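Local coordinates for protein cyclin-dependent kinase inhibitor 3 (Homo sapiens, PDB 1FPZ) that removes phosphate from phosphotyrosine, phosphoserine and phosphothreonine in proteins, and dephosphorylates the cell-cycle kinase CDK2 on its activating threonine in a cyclin-dependent manner, at residues Arg58-Asp63 with Tyr87-Leu92; Gly112-Ala117 with Ser147-Ala152; Leu154-Ser159 with Glu165-Ser170. The protein carries 1 engineered substitution. All coordinates share one frame; numbering follows the deposited sequence.

Contact 1 (Arg58-Asp63 with Tyr87-Leu92); sequences RNVQKD and YRVPNL
Asp63 OD2, three residues beyond the Val60 that packs on Val89 and Leu92, is held by two donors, NE of Arg58 and the backbone N of Gly50. The Arg58 NE to Asp63 OD2 salt bridge is 2.8 Å long but bent, with an N-H...O angle of 120°, so as a hydrogen bond it is weak. The carboxylate carbon lies in the guanidinium plane, at its edge. Together with the backbone bond from Asp63 N to Asn59 O (3.0 Å), it ties the loop before helix 60-70 to the first turn of that helix, where Asn59 holds the N-cap position.

The contact itself is made of methyl groups. Val60 has CG1 anti to its backbone N (chi1 -161°), which brings that branch within 4.0 Å of Leu92 CD1. The Leu92 side chain crosses that of Val60 at about a right angle. Val60 also faces Val89 CG1 with both of its branches, but the two valines are too close in the model and the exact distances between them are doubtful.

On the far side the chain leaves helix 81-86 in a Schellman motif with Arg88, at positive phi, as C-prime residue. A type I turn from Val89 to Leu92 then leads into helix 92-98, its Leu92 N bonded to Val89 O at 3.1 Å. Nearby, Tyr87 stacks on Tyr141 and meets Phe53 edge-to-face. The Arg58-Asp63 ion pair stays within its own segment, and the join between helix 60-70 and the 87-92 turn is left to nondirectional apolar contact.

Contact 2 (Gly112-Ala117 with Ser147-Ala152); sequences GTPDIA and SCLVAA
Leu149 presses its CD2 methyl against Pro114 and Thr113, joining helix 146-158 to the loop that leads into helix 116-131. In the protein-tyrosine phosphatase fold the first of these helices follows the phosphate-binding P-loop. The 112-117 segment probably continues the loop that carries the general acid in related dual-specificity phosphatases.

Leu149 gives the most surface to the contact. Its CG stands anti to the backbone N (chi1 180°), which sends the side chain off the helix toward the loop. There Leu149 reaches out to the CD carbon of the proline ring, Pro114 CD to Leu149 CD2 at 3.6 Å. The Thr113 side chain crosses that of Leu149 at about a right angle, with Thr113 CG2 3.9 Å from the same Leu149 CD2. One leucine methyl thus sits against both the CD carbon of the proline and a threonine methyl.

Other helices close in around them. Leu149 also rests on Gln185 and Leu189 of helix 183-189, Pro114 touches Cys119 of helix 116-131, and Val150 packs on Ile122, Met123 and Leu126 of that same helix. Past the contact, Asp115 is the N-cap of helix 116-131, its OD1 accepting from the backbone N of Ser118. The carbonyl of Gly112 comes in as well: Gly112 O lies 3.9 Å from Leu149 CD2 and takes a weak hydrogen bond from Gln185 NE2.

Contact 3 (Leu154-Ser159 with Glu165-Ser170); sequences LLLYLS and EQAIDS
Leu155 holds its CG anti to the carbonyl carbon (chi1 -67°) and then runs extended, carrying CD1 to 4.1 Å from Ser170 CB. Leu156 starts out the same way, but its second torsion is nearly eclipsed at 14°, and this unusual torsion leaves CD1 against the Ala167 methyl. Leu156 CD1 and Ala167 CB stand 3.3 Å apart, closer than carbons usually pack. From the other leucine, Leu155 CB lies 4.2 Å from the same Ala167 CB, so the alanine methyl is met by two successive residues.

These are consecutive helices, 146-158 and 164-175, joined by a short loop in the helical layer beside the central sheet of this alpha/beta phosphatase. The short segments run at 133° to each other, roughly antiparallel but well splayed, with axes 9.6 Å apart. Leu156 extends the apolar patch to Leu189 of helix 183-189, while Leu155 also touches Val37.

Ser170 offers its CB to Leu155 and turns its hydroxyl back to its own helix. Ser170 OG donates to Gln166 O at 3.2 Å, and Ser170 N donates to that oxygen too, from the opposite face of the carbonyl plane.

Contacts 2 and 3 are neighbours on helix 146-158, their centres about 12 Å apart, and they touch where Ala152 O lies 3.8 Å from Ala167 CB. Leu189 of helix 183-189 bridges them, touching Leu149 in one and Leu156 in the other. Contact 1 sits across the centre of the chain, about 24 Å from contact 2 and 31 Å from contact 3, centre to centre. The engineered Ser140, in place of the catalytic cysteine, falls between contacts 1 and 2: its side chain is about 10 Å from that of Leu92 and about 8 Å from that of Leu149. Contact 3 lies away from this site.

Contact 1 (Arg58-Asp63 with Tyr87-Leu92)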
ATOM      1  N   ARG A  58      14.202 -13.291   5.221  1.00 64.15           N
ATOM      2  CA  ARG A  58      13.833 -12.366   6.286  1.00 62.27           C
ATOM      3  C   ARG A  58      13.208 -13.120   7.452  1.00 60.69           C
ATOM      4  O   ARG A  58      12.715 -14.228   7.291  1.00 59.92           O
ATOM      5  CB  ARG A  58      12.828 -11.340   5.765  1.00 62.45           C
ATOM      6  CG  ARG A  58      13.399  -9.972   5.453  1.00 62.30           C
ATOM      7  CD  ARG A  58      13.700  -9.179   6.722  1.00 62.41           C
ATOM      8  NE  ARG A  58      13.663  -7.744   6.455  1.00 62.39           N
ATOM      9  CZ  ARG A  58      14.455  -7.123   5.585  1.00 63.34           C
ATOM     10  NH1 ARG A  58      15.361  -7.810   4.903  1.00 62.92           N
ATOM     11  NH2 ARG A  58      14.314  -5.820   5.358  1.00 64.84           N
ATOM     12  N   ASN A  59      13.220 -12.490   8.622  1.00 59.90           N
ATOM     13  CA  ASN A  59      12.661 -13.058   9.842  1.00 59.36           C
ATOM     14  C   ASN A  59      11.317 -12.370  10.093  1.00 58.95           C
ATOM     15  O   ASN A  59      11.285 -11.253  10.605  1.00 58.08           O
ATOM     16  CB  ASN A  59      13.624 -12.766  10.990  1.00 59.64           C
ATOM     17  CG  ASN A  59      13.119 -13.270  12.308  1.00 61.01           C
ATOM     18  OD1 ASN A  59      13.582 -12.844  13.362  1.00 62.47           O
ATOM     19  ND2 ASN A  59      12.171 -14.194  12.264  1.00 61.73           N
ATOM     20  N   VAL A  60      10.217 -13.033   9.753  1.00 58.38           N
ATOM     21  CA  VAL A  60       8.896 -12.429   9.898  1.00 58.28           C
ATOM     22  C   VAL A  60       8.535 -11.904  11.287  1.00 58.07           C
ATOM     23  O   VAL A  60       7.798 -10.926  11.410  1.00 58.66           O
ATOM     24  CB  VAL A  60       7.822 -13.400   9.421  1.00 59.09           C
ATOM     25  CG1 VAL A  60       6.541 -12.658   9.131  1.00 58.26           C
ATOM     26  CG2 VAL A  60       8.313 -14.111   8.186  1.00 59.35           C
ATOM     27  N   GLN A  61       9.057 -12.536  12.330  1.00 57.23           N
ATOM     28  CA  GLN A  61       8.759 -12.091  13.688  1.00 56.94           C
ATOM     29  C   GLN A  61       9.547 -10.843  14.064  1.00 55.98           C
ATOM     30  O   GLN A  61       9.013  -9.931  14.691  1.00 56.25           O
ATOM     31  CB  GLN A  61       9.097 -13.181  14.689  1.00 58.20           C
ATOM     32  CG  GLN A  61       8.645 -14.549  14.283  1.00 57.98           C
ATOM     33  CD  GLN A  61       9.246 -15.580  15.174  1.00 58.68           C
ATOM     34  OE1 GLN A  61      10.476 -15.694  15.274  1.00 58.13           O
ATOM     35  NE2 GLN A  61       8.394 -16.338  15.852  1.00 59.17           N
ATOM     36  N   LYS A  62      10.826 -10.811  13.707  1.00 54.66           N
ATOM     37  CA  LYS A  62      11.647  -9.649  14.015  1.00 52.66           C
ATOM     38  C   LYS A  62      11.118  -8.422  13.281  1.00 51.66           C
ATOM     39  O   LYS A  62      11.021  -7.344  13.868  1.00 51.24           O
ATOM     40  CB  LYS A  62      13.098  -9.857  13.599  1.00 52.24           C
ATOM     41  CG  LYS A  62      13.954  -8.618  13.871  1.00 50.75           C
ATOM     42  CD  LYS A  62      15.142  -8.525  12.934  1.00 50.41           C
ATOM     43  CE  LYS A  62      15.816  -7.169  13.069  1.00 49.90           C
ATOM     44  NZ  LYS A  62      16.606  -6.820  11.865  1.00 49.56           N
ATOM     45  N   ASP A  63      10.800  -8.589  11.996  1.00 49.84           N
ATOM     46  CA  ASP A  63      10.273  -7.500  11.162  1.00 47.04           C
ATOM     47  C   ASP A  63       9.028  -6.918  11.770  1.00 46.05           C
ATOM     48  O   ASP A  63       8.893  -5.702  11.885  1.00 46.37           O
ATOM     49  CB  ASP A  63       9.920  -7.996   9.769  1.00 45.78           C
ATOM     50  CG  ASP A  63      11.126  -8.452   9.000  1.00 45.96           C
ATOM     51  OD1 ASP A  63      11.980  -9.147   9.593  1.00 46.06           O
ATOM     52  OD2 ASP A  63      11.219  -8.127   7.798  1.00 45.39           O
ATOM     53  N   TYR A  87       6.069 -17.165  -0.466  1.00 54.82           N
ATOM     54  CA  TYR A  87       7.158 -16.496   0.230  1.00 56.49           C
ATOM     55  C   TYR A  87       7.273 -16.889   1.716  1.00 58.23           C
ATOM     56  O   TYR A  87       7.917 -16.206   2.514  1.00 58.57           O
ATOM     57  CB  TYR A  87       6.972 -14.982   0.055  1.00 56.13           C
ATOM     58  CG  TYR A  87       6.684 -14.577  -1.388  1.00 55.92           C
ATOM     59  CD1 TYR A  87       5.725 -13.604  -1.687  1.00 56.31           C
ATOM     60  CD2 TYR A  87       7.351 -15.184  -2.453  1.00 56.64           C
ATOM     61  CE1 TYR A  87       5.432 -13.250  -3.013  1.00 55.68           C
ATOM     62  CE2 TYR A  87       7.067 -14.835  -3.779  1.00 56.22           C
ATOM     63  CZ  TYR A  87       6.108 -13.872  -4.049  1.00 56.37           C
ATOM     64  OH  TYR A  87       5.823 -13.543  -5.349  1.00 56.04           O
ATOM     65  N   ARG A  88       6.657 -18.014   2.064  1.00 59.49           N
ATOM     66  CA  ARG A  88       6.660 -18.551   3.422  1.00 60.83           C
ATOM     67  C   ARG A  88       6.296 -17.608   4.560  1.00 61.09           C
ATOM     68  O   ARG A  88       7.009 -17.524   5.557  1.00 60.65           O
ATOM     69  CB  ARG A  88       8.000 -19.241   3.739  1.00 62.71           C
ATOM     70  CG  ARG A  88       7.996 -20.747   3.394  1.00 64.93           C
ATOM     71  CD  ARG A  88       9.157 -21.550   3.999  1.00 65.26           C
ATOM     72  NE  ARG A  88      10.425 -21.313   3.316  1.00 66.95           N
ATOM     73  CZ  ARG A  88      11.492 -22.101   3.418  1.00 68.11           C
ATOM     74  NH1 ARG A  88      11.453 -23.187   4.176  1.00 68.30           N
ATOM     75  NH2 ARG A  88      12.603 -21.803   2.755  1.00 68.15           N
ATOM     76  N   VAL A  89       5.173 -16.913   4.409  1.00 61.25           N
ATOM     77  CA  VAL A  89       4.658 -16.003   5.435  1.00 61.16           C
ATOM     78  C   VAL A  89       3.129 -16.108   5.442  1.00 60.71           C
ATOM     79  O   VAL A  89       2.423 -15.104   5.426  1.00 60.63           O
ATOM     80  CB  VAL A  89       5.056 -14.518   5.164  1.00 61.42           C
ATOM     81  CG1 VAL A  89       6.213 -14.107   6.065  1.00 60.14           C
ATOM     82  CG2 VAL A  89       5.440 -14.328   3.695  1.00 60.93           C
ATOM     83  N   PRO A  90       2.603 -17.340   5.484  1.00 60.10           N
ATOM     84  CA  PRO A  90       1.167 -17.629   5.488  1.00 58.90           C
ATOM     85  C   PRO A  90       0.418 -17.030   6.673  1.00 58.06           C
ATOM     86  O   PRO A  90      -0.765 -16.706   6.573  1.00 57.45           O
ATOM     87  CB  PRO A  90       1.123 -19.155   5.511  1.00 59.71           C
ATOM     88  CG  PRO A  90       2.453 -19.553   4.910  1.00 60.47           C
ATOM     89  CD  PRO A  90       3.375 -18.587   5.580  1.00 60.37           C
ATOM     90  N   ASN A  91       1.097 -16.896   7.804  1.00 56.42           N
ATOM     91  CA  ASN A  91       0.443 -16.342   8.980  1.00 54.56           C
ATOM     92  C   ASN A  91       0.888 -14.910   9.258  1.00 51.97           C
ATOM     93  O   ASN A  91       0.946 -14.465  10.412  1.00 50.50           O
ATOM     94  CB  ASN A  91       0.713 -17.221  10.198  1.00 56.79           C
ATOM     95  CG  ASN A  91       2.185 -17.390  10.468  1.00 58.57           C
ATOM     96  OD1 ASN A  91       2.944 -17.795   9.581  1.00 59.75           O
ATOM     97  ND2 ASN A  91       2.606 -17.082  11.692  1.00 58.17           N
ATOM     98  N   LEU A  92       1.193 -14.197   8.178  1.00 49.41           N
ATOM     99  CA  LEU A  92       1.620 -12.803   8.251  1.00 46.40           C
ATOM    100  C   LEU A  92       0.563 -12.004   8.984  1.00 44.30           C
ATOM    101  O   LEU A  92       0.845 -11.342   9.989  1.00 44.79           O
ATOM    102  CB  LEU A  92       1.803 -12.244   6.832  1.00 46.20           C
ATOM    103  CG  LEU A  92       2.252 -10.789   6.662  1.00 45.02           C
ATOM    104  CD1 LEU A  92       3.533 -10.556   7.434  1.00 45.04           C
ATOM    105  CD2 LEU A  92       2.458 -10.492   5.195  1.00 43.01           C
TER

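Contact 2 (Gly112-Ala117 with Ser147-Ala152)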
ATOM      1  N   GLY A 112      -2.008  -6.706 -11.188  1.00 56.24           N
ATOM      2  CA  GLY A 112      -3.374  -6.309 -11.480  1.00 56.82           C
ATOM      3  C   GLY A 112      -3.877  -5.048 -10.799  1.00 56.91           C
ATOM      4  O   GLY A 112      -3.106  -4.184 -10.393  1.00 57.97           O
ATOM      5  N   THR A 113      -5.193  -4.938 -10.677  1.00 56.41           N
ATOM      6  CA  THR A 113      -5.792  -3.777 -10.047  1.00 56.49           C
ATOM      7  C   THR A 113      -7.025  -4.179  -9.239  1.00 56.81           C
ATOM      8  O   THR A 113      -7.608  -5.238  -9.470  1.00 58.27           O
ATOM      9  CB  THR A 113      -6.182  -2.754 -11.108  1.00 56.68           C
ATOM     10  OG1 THR A 113      -7.163  -3.325 -11.975  1.00 57.77           O
ATOM     11  CG2 THR A 113      -4.970  -2.368 -11.938  1.00 55.87           C
ATOM     12  N   PRO A 114      -7.442  -3.340  -8.278  1.00 56.33           N
ATOM     13  CA  PRO A 114      -8.615  -3.665  -7.466  1.00 55.58           C
ATOM     14  C   PRO A 114      -9.879  -3.224  -8.163  1.00 55.42           C
ATOM     15  O   PRO A 114      -9.881  -2.213  -8.851  1.00 55.32           O
ATOM     16  CB  PRO A 114      -8.385  -2.846  -6.209  1.00 55.24           C
ATOM     17  CG  PRO A 114      -7.862  -1.569  -6.793  1.00 54.96           C
ATOM     18  CD  PRO A 114      -6.847  -2.065  -7.830  1.00 55.77           C
ATOM     19  N   ASP A 115     -10.963  -3.968  -7.985  1.00 55.22           N
ATOM     20  CA  ASP A 115     -12.219  -3.559  -8.590  1.00 54.45           C
ATOM     21  C   ASP A 115     -12.571  -2.264  -7.875  1.00 53.29           C
ATOM     22  O   ASP A 115     -12.018  -1.965  -6.816  1.00 53.82           O
ATOM     23  CB  ASP A 115     -13.307  -4.606  -8.358  1.00 55.89           C
ATOM     24  CG  ASP A 115     -13.583  -4.833  -6.898  1.00 55.25           C
ATOM     25  OD1 ASP A 115     -14.179  -3.942  -6.255  1.00 55.52           O
ATOM     26  OD2 ASP A 115     -13.190  -5.902  -6.397  1.00 55.81           O
ATOM     27  N   ILE A 116     -13.485  -1.500  -8.456  1.00 51.56           N
ATOM     28  CA  ILE A 116     -13.879  -0.222  -7.889  1.00 49.97           C
ATOM     29  C   ILE A 116     -14.489  -0.276  -6.508  1.00 48.03           C
ATOM     30  O   ILE A 116     -14.307   0.637  -5.709  1.00 48.00           O
ATOM     31  CB  ILE A 116     -14.845   0.512  -8.833  1.00 51.32           C
ATOM     32  CG1 ILE A 116     -15.799  -0.497  -9.497  1.00 50.87           C
ATOM     33  CG2 ILE A 116     -14.044   1.294  -9.879  1.00 50.87           C
ATOM     34  CD1 ILE A 116     -16.735   0.128 -10.497  1.00 51.37           C
ATOM     35  N   ALA A 117     -15.225  -1.338  -6.223  1.00 47.38           N
ATOM     36  CA  ALA A 117     -15.849  -1.472  -4.914  1.00 46.67           C
ATOM     37  C   ALA A 117     -14.779  -1.705  -3.842  1.00 45.26           C
ATOM     38  O   ALA A 117     -14.830  -1.128  -2.759  1.00 44.60           O
ATOM     39  CB  ALA A 117     -16.847  -2.624  -4.932  1.00 47.47           C
ATOM     40  N   SER A 147       1.113  -1.313  -4.634  1.00 33.63           N
ATOM     41  CA  SER A 147       1.142  -0.323  -3.558  1.00 33.57           C
ATOM     42  C   SER A 147       1.133   1.106  -4.063  1.00 34.58           C
ATOM     43  O   SER A 147       0.450   1.958  -3.492  1.00 33.72           O
ATOM     44  CB  SER A 147       2.360  -0.519  -2.659  1.00 32.24           C
ATOM     45  OG  SER A 147       2.207  -1.666  -1.867  1.00 30.58           O
ATOM     46  N   CYS A 148       1.879   1.374  -5.139  1.00 35.12           N
ATOM     47  CA  CYS A 148       1.922   2.722  -5.693  1.00 34.96           C
ATOM     48  C   CYS A 148       0.607   3.051  -6.345  1.00 35.01           C
ATOM     49  O   CYS A 148       0.184   4.212  -6.377  1.00 35.39           O
ATOM     50  CB  CYS A 148       3.032   2.840  -6.717  1.00 35.48           C
ATOM     51  SG  CYS A 148       4.568   2.346  -6.021  1.00 39.52           S
ATOM     52  N   LEU A 149      -0.056   2.019  -6.863  1.00 34.53           N
ATOM     53  CA  LEU A 149      -1.355   2.200  -7.502  1.00 33.49           C
ATOM     54  C   LEU A 149      -2.349   2.732  -6.463  1.00 32.70           C
ATOM     55  O   LEU A 149      -3.053   3.717  -6.707  1.00 34.77           O
ATOM     56  CB  LEU A 149      -1.849   0.864  -8.070  1.00 34.22           C
ATOM     57  CG  LEU A 149      -3.189   0.775  -8.786  1.00 34.20           C
ATOM     58  CD1 LEU A 149      -3.038   1.193 -10.224  1.00 34.60           C
ATOM     59  CD2 LEU A 149      -3.677  -0.653  -8.732  1.00 33.44           C
ATOM     60  N   VAL A 150      -2.389   2.086  -5.301  1.00 29.88           N
ATOM     61  CA  VAL A 150      -3.282   2.490  -4.225  1.00 27.16           C
ATOM     62  C   VAL A 150      -2.874   3.870  -3.702  1.00 25.37           C
ATOM     63  O   VAL A 150      -3.707   4.726  -3.500  1.00 25.36           O
ATOM     64  CB  VAL A 150      -3.266   1.458  -3.064  1.00 25.94           C
ATOM     65  CG1 VAL A 150      -4.055   1.975  -1.890  1.00 24.20           C
ATOM     66  CG2 VAL A 150      -3.856   0.129  -3.538  1.00 24.86           C
ATOM     67  N   ALA A 151      -1.584   4.087  -3.501  1.00 25.88           N
ATOM     68  CA  ALA A 151      -1.095   5.376  -3.005  1.00 24.30           C
ATOM     69  C   ALA A 151      -1.497   6.466  -3.981  1.00 24.94           C
ATOM     70  O   ALA A 151      -2.030   7.485  -3.582  1.00 24.31           O
ATOM     71  CB  ALA A 151       0.415   5.337  -2.872  1.00 23.01           C
ATOM     72  N   ALA A 152      -1.232   6.245  -5.271  1.00 26.23           N
ATOM     73  CA  ALA A 152      -1.558   7.235  -6.290  1.00 26.56           C
ATOM     74  C   ALA A 152      -3.066   7.422  -6.395  1.00 27.30           C
ATOM     75  O   ALA A 152      -3.552   8.515  -6.692  1.00 29.76           O
ATOM     76  CB  ALA A 152      -0.979   6.819  -7.601  1.00 26.68           C
TER

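Contact 3 (Leu154-Ser159 with Glu165-Ser170)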
ATOM      1  N   LEU A 154      -5.082   7.224  -3.855  1.00 26.60           N
ATOM      2  CA  LEU A 154      -5.431   8.010  -2.661  1.00 25.56           C
ATOM      3  C   LEU A 154      -5.184   9.506  -2.920  1.00 26.56           C
ATOM      4  O   LEU A 154      -5.927  10.342  -2.436  1.00 27.44           O
ATOM      5  CB  LEU A 154      -4.621   7.536  -1.435  1.00 23.91           C
ATOM      6  CG  LEU A 154      -4.823   8.327  -0.109  1.00 23.96           C
ATOM      7  CD1 LEU A 154      -6.120   7.902   0.565  1.00 20.00           C
ATOM      8  CD2 LEU A 154      -3.668   8.073   0.881  1.00 21.69           C
ATOM      9  N   LEU A 155      -4.142   9.839  -3.679  1.00 27.82           N
ATOM     10  CA  LEU A 155      -3.861  11.243  -3.986  1.00 29.84           C
ATOM     11  C   LEU A 155      -5.005  11.791  -4.844  1.00 32.05           C
ATOM     12  O   LEU A 155      -5.524  12.862  -4.552  1.00 33.58           O
ATOM     13  CB  LEU A 155      -2.518  11.405  -4.714  1.00 28.11           C
ATOM     14  CG  LEU A 155      -1.311  11.042  -3.838  1.00 28.64           C
ATOM     15  CD1 LEU A 155      -0.032  11.216  -4.619  1.00 24.91           C
ATOM     16  CD2 LEU A 155      -1.306  11.940  -2.577  1.00 27.82           C
ATOM     17  N   LEU A 156      -5.402  11.061  -5.891  1.00 33.34           N
ATOM     18  CA  LEU A 156      -6.518  11.501  -6.731  1.00 33.77           C
ATOM     19  C   LEU A 156      -7.767  11.575  -5.871  1.00 35.32           C
ATOM     20  O   LEU A 156      -8.610  12.463  -6.022  1.00 36.14           O
ATOM     21  CB  LEU A 156      -6.781  10.507  -7.853  1.00 33.11           C
ATOM     22  CG  LEU A 156      -5.915  10.431  -9.103  1.00 33.28           C
ATOM     23  CD1 LEU A 156      -4.605  11.185  -8.969  1.00 34.79           C
ATOM     24  CD2 LEU A 156      -5.676   8.981  -9.373  1.00 33.77           C
ATOM     25  N   TYR A 157      -7.875  10.616  -4.963  1.00 36.10           N
ATOM     26  CA  TYR A 157      -9.017  10.518  -4.078  1.00 36.03           C
ATOM     27  C   TYR A 157      -9.150  11.740  -3.185  1.00 36.51           C
ATOM     28  O   TYR A 157     -10.225  12.331  -3.108  1.00 37.28           O
ATOM     29  CB  TYR A 157      -8.889   9.240  -3.243  1.00 34.68           C
ATOM     30  CG  TYR A 157     -10.115   8.902  -2.429  1.00 32.68           C
ATOM     31  CD1 TYR A 157     -11.263   8.370  -3.030  1.00 33.13           C
ATOM     32  CD2 TYR A 157     -10.130   9.132  -1.056  1.00 31.50           C
ATOM     33  CE1 TYR A 157     -12.403   8.079  -2.267  1.00 31.86           C
ATOM     34  CE2 TYR A 157     -11.234   8.847  -0.291  1.00 32.14           C
ATOM     35  CZ  TYR A 157     -12.372   8.319  -0.891  1.00 32.81           C
ATOM     36  OH  TYR A 157     -13.438   8.008  -0.086  1.00 31.90           O
ATOM     37  N   LEU A 158      -8.064  12.135  -2.524  1.00 37.44           N
ATOM     38  CA  LEU A 158      -8.121  13.295  -1.632  1.00 38.88           C
ATOM     39  C   LEU A 158      -7.954  14.655  -2.320  1.00 41.05           C
ATOM     40  O   LEU A 158      -8.048  15.683  -1.669  1.00 40.68           O
ATOM     41  CB  LEU A 158      -7.088  13.163  -0.507  1.00 36.26           C
ATOM     42  CG  LEU A 158      -7.285  12.043   0.515  1.00 34.38           C
ATOM     43  CD1 LEU A 158      -6.005  11.827   1.292  1.00 32.04           C
ATOM     44  CD2 LEU A 158      -8.427  12.389   1.461  1.00 34.45           C
ATOM     45  N   SER A 159      -7.686  14.667  -3.621  1.00 44.73           N
ATOM     46  CA  SER A 159      -7.547  15.938  -4.342  1.00 48.18           C
ATOM     47  C   SER A 159      -8.289  15.916  -5.671  1.00 51.72           C
ATOM     48  O   SER A 159      -8.246  14.939  -6.410  1.00 52.38           O
ATOM     49  CB  SER A 159      -6.085  16.279  -4.615  1.00 45.90           C
ATOM     50  OG  SER A 159      -6.012  17.481  -5.360  1.00 42.82           O
ATOM     51  N   GLU A 165      -1.353  11.818 -14.071  1.00 61.06           N
ATOM     52  CA  GLU A 165       0.048  11.917 -14.424  1.00 58.50           C
ATOM     53  C   GLU A 165       0.862  12.484 -13.278  1.00 56.51           C
ATOM     54  O   GLU A 165       1.984  12.042 -13.034  1.00 57.11           O
ATOM     55  CB  GLU A 165       0.206  12.768 -15.679  1.00 59.16           C
ATOM     56  CG  GLU A 165      -0.403  12.095 -16.899  1.00 59.00           C
ATOM     57  CD  GLU A 165       0.231  10.741 -17.189  1.00 57.98           C
ATOM     58  OE1 GLU A 165      -0.312  10.010 -18.036  1.00 58.60           O
ATOM     59  OE2 GLU A 165       1.273  10.412 -16.584  1.00 56.58           O
ATOM     60  N   GLN A 166       0.298  13.455 -12.569  1.00 54.18           N
ATOM     61  CA  GLN A 166       0.989  14.054 -11.432  1.00 52.33           C
ATOM     62  C   GLN A 166       1.104  13.095 -10.245  1.00 50.98           C
ATOM     63  O   GLN A 166       2.139  13.033  -9.575  1.00 49.58           O
ATOM     64  CB  GLN A 166       0.274  15.326 -10.980  1.00 52.20           C
ATOM     65  CG  GLN A 166       0.577  16.534 -11.846  1.00 51.96           C
ATOM     66  CD  GLN A 166       0.176  17.824 -11.191  1.00 51.82           C
ATOM     67  OE1 GLN A 166      -0.998  18.050 -10.913  1.00 52.26           O
ATOM     68  NE2 GLN A 166       1.159  18.685 -10.931  1.00 52.18           N
ATOM     69  N   ALA A 167       0.041  12.338  -9.990  1.00 49.31           N
ATOM     70  CA  ALA A 167       0.044  11.400  -8.874  1.00 46.59           C
ATOM     71  C   ALA A 167       1.037  10.309  -9.149  1.00 44.62           C
ATOM     72  O   ALA A 167       1.687   9.793  -8.248  1.00 44.76           O
ATOM     73  CB  ALA A 167      -1.332  10.807  -8.674  1.00 46.21           C
ATOM     74  N   ILE A 168       1.150   9.957 -10.414  1.00 43.70           N
ATOM     75  CA  ILE A 168       2.080   8.930 -10.811  1.00 42.44           C
ATOM     76  C   ILE A 168       3.487   9.480 -10.594  1.00 40.98           C
ATOM     77  O   ILE A 168       4.345   8.802 -10.037  1.00 40.70           O
ATOM     78  CB  ILE A 168       1.784   8.529 -12.278  1.00 43.12           C
ATOM     79  CG1 ILE A 168       0.341   7.997 -12.351  1.00 42.52           C
ATOM     80  CG2 ILE A 168       2.759   7.471 -12.760  1.00 42.05           C
ATOM     81  CD1 ILE A 168      -0.240   7.937 -13.733  1.00 41.70           C
ATOM     82  N   ASP A 169       3.707  10.734 -10.976  1.00 40.66           N
ATOM     83  CA  ASP A 169       5.019  11.357 -10.808  1.00 40.25           C
ATOM     84  C   ASP A 169       5.448  11.371  -9.339  1.00 39.47           C
ATOM     85  O   ASP A 169       6.598  11.092  -9.007  1.00 38.40           O
ATOM     86  CB  ASP A 169       4.994  12.789 -11.354  1.00 41.14           C
ATOM     87  CG  ASP A 169       4.665  12.848 -12.844  1.00 41.87           C
ATOM     88  OD1 ASP A 169       5.032  11.894 -13.564  1.00 41.31           O
ATOM     89  OD2 ASP A 169       4.059  13.853 -13.301  1.00 39.37           O
ATOM     90  N   SER A 170       4.517  11.697  -8.450  1.00 39.35           N
ATOM     91  CA  SER A 170       4.848  11.729  -7.029  1.00 39.13           C
ATOM     92  C   SER A 170       5.321  10.375  -6.514  1.00 39.72           C
ATOM     93  O   SER A 170       6.258  10.306  -5.724  1.00 39.04           O
ATOM     94  CB  SER A 170       3.652  12.186  -6.197  1.00 38.64           C
ATOM     95  OG  SER A 170       3.172  13.449  -6.613  1.00 39.31           O
TER